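Local structure of hydroxyglutarate synthase (Pseudomonas putida, 6W1G) at residues E427-E430 with Q436-D439. The protein catalyses the iron(II)-dependent decarboxylation and hydroxylation of 2-oxoadipate to D-2-hydroxyglutarate, using molecular oxygen, in the bacterial D-lysine catabolic pathway. Sequence-based numbering, arbitrary orientation.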
loop_
_atom_site.group_PDB
_atom_site.type_symbol
_atom_site.label_atom_id
_atom_site.label_comp_id
_atom_site.label_asym_id
_atom_site.label_seq_id
_atom_site.Cartn_x
_atom_site.Cartn_y
_atom_site.Cartn_z
ATOM N N GLU A 427 -6.257 -19.594 -5.132
ATOM C CA GLU A 427 -6.035 -20.245 -6.419
ATOM C C GLU A 427 -6.909 -19.629 -7.506
ATOM O O GLU A 427 -6.449 -19.434 -8.631
ATOM C CB GLU A 427 -6.295 -21.746 -6.285
ATOM C CG GLU A 427 -5.274 -22.468 -5.417
ATOM C CD GLU A 427 -5.674 -23.901 -5.061
ATOM O OE1 GLU A 427 -6.697 -24.414 -5.563
ATOM O OE2 GLU A 427 -4.961 -24.526 -4.258
ATOM N N ALA A 428 -8.172 -19.326 -7.183
ATOM C CA ALA A 428 -9.043 -18.658 -8.139
ATOM C C ALA A 428 -8.500 -17.280 -8.481
ATOM O O ALA A 428 -8.539 -16.870 -9.644
ATOM C CB ALA A 428 -10.465 -18.527 -7.584
ATOM N N PHE A 429 -8.010 -16.542 -7.476
ATOM C CA PHE A 429 -7.450 -15.234 -7.743
ATOM C C PHE A 429 -6.262 -15.352 -8.685
ATOM O O PHE A 429 -6.120 -14.571 -9.627
ATOM C CB PHE A 429 -7.023 -14.581 -6.434
ATOM C CG PHE A 429 -6.591 -13.143 -6.609
ATOM C CD1 PHE A 429 -7.514 -12.119 -6.649
ATOM C CD2 PHE A 429 -5.254 -12.835 -6.777
ATOM C CE1 PHE A 429 -7.137 -10.791 -6.839
ATOM C CE2 PHE A 429 -4.860 -11.513 -6.967
ATOM C CZ PHE A 429 -5.801 -10.490 -6.980
ATOM N N GLU A 430 -5.358 -16.301 -8.416
ATOM C CA GLU A 430 -4.157 -16.441 -9.231
ATOM C C GLU A 430 -4.466 -16.912 -10.648
ATOM O O GLU A 430 -3.792 -16.501 -11.598
ATOM C CB GLU A 430 -3.125 -17.338 -8.523
ATOM C CG GLU A 430 -2.607 -16.672 -7.255
ATOM C CD GLU A 430 -1.609 -17.511 -6.482
ATOM O OE1 GLU A 430 -1.664 -18.752 -6.552
ATOM O OE2 GLU A 430 -0.759 -16.911 -5.807
ATOM N N GLN A 436 1.221 -16.240 -10.030
ATOM C CA GLN A 436 1.118 -16.350 -8.578
ATOM C C GLN A 436 1.527 -15.037 -7.918
ATOM O O GLN A 436 2.372 -14.312 -8.445
ATOM C CB GLN A 436 2.010 -17.482 -8.071
ATOM C CG GLN A 436 1.419 -18.821 -8.420
ATOM C CD GLN A 436 1.985 -19.941 -7.592
ATOM O OE1 GLN A 436 1.261 -20.598 -6.853
ATOM N NE2 GLN A 436 3.284 -20.171 -7.707
ATOM N N VAL A 437 0.852 -14.696 -6.813
ATOM C CA VAL A 437 1.266 -13.514 -6.049
ATOM C C VAL A 437 2.575 -13.835 -5.332
ATOM O O VAL A 437 2.863 -15.003 -4.999
ATOM C CB VAL A 437 0.185 -13.022 -5.072
ATOM C CG1 VAL A 437 -1.124 -12.804 -5.852
ATOM C CG2 VAL A 437 -0.023 -13.935 -3.898
ATOM N N GLN A 438 3.410 -12.832 -5.170
ATOM C CA GLN A 438 4.663 -12.986 -4.455
ATOM C C GLN A 438 4.397 -12.991 -2.952
ATOM O O GLN A 438 3.467 -12.353 -2.459
ATOM C CB GLN A 438 5.592 -11.821 -4.782
ATOM C CG GLN A 438 6.267 -11.831 -6.103
ATOM C CD GLN A 438 7.686 -12.242 -5.889
ATOM O OE1 GLN A 438 7.948 -13.259 -5.249
ATOM N NE2 GLN A 438 8.619 -11.434 -6.368
ATOM N N ASP A 439 5.259 -13.704 -2.225
ATOM C CA ASP A 439 5.197 -13.772 -0.762
ATOM C C ASP A 439 6.006 -12.608 -0.206
ATOM O O ASP A 439 7.250 -12.598 -0.279
ATOM C CB ASP A 439 5.776 -15.107 -0.311
ATOM C CG ASP A 439 5.886 -15.257 1.197
ATOM O OD1 ASP A 439 5.529 -14.347 1.978
ATOM O OD2 ASP A 439 6.353 -16.342 1.604
#
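The flat ring of F429 presents its edge to V437, whose CG1 methyl lies near the ring plane, 4.1 Å from CE2, while one face of the E430 carboxylate is covered by CA and the CG methylene of Q436, and V437 N approaches OE2 from that side. F429 CG is anti to the backbone N (chi1 -173°), and this torsion sends the buried phenyl group off helix 424-433 to the valine. An aromatic and a branched aliphatic residue suit this place because both also rest on T111 of strand 108-114; the ring further meets H109 edge-to-face and touches Y98. E430 stretches an extended chain from the last turn of the helix to the loop that follows. Its OE2 accepts a hydrogen bond from V437 N at 2.9 Å, with an N-H...O angle of 153°, the donor standing 39° out of the carboxylate plane. The same oxygen lies 3.4 Å from Q436 CA and 3.6 Å from V437 CG2. The amide of Q436 is steeply turned against the carboxylate. Its OE1 stays 3.5 Å from E430 OE1, two acceptors that make no bond. Glutamine suits the place because its methylenes can lie against the carboxylate, CG 3.6 Å from E430 OE1, while its polar amide ends at an exposed position. With an alanine at E430, V437 N would probably lose its carboxylate acceptor and a gap would open beside Q436. The linker to helix 440-458 is thus held by a polar bond to helix 424-433 and by V437's contacts with F429 and T111. An anionic acceptor would probably strengthen the bond, though the tilted approach and partial exposure limit this, and the amide dipole would tend to stabilise the ionised glutamate.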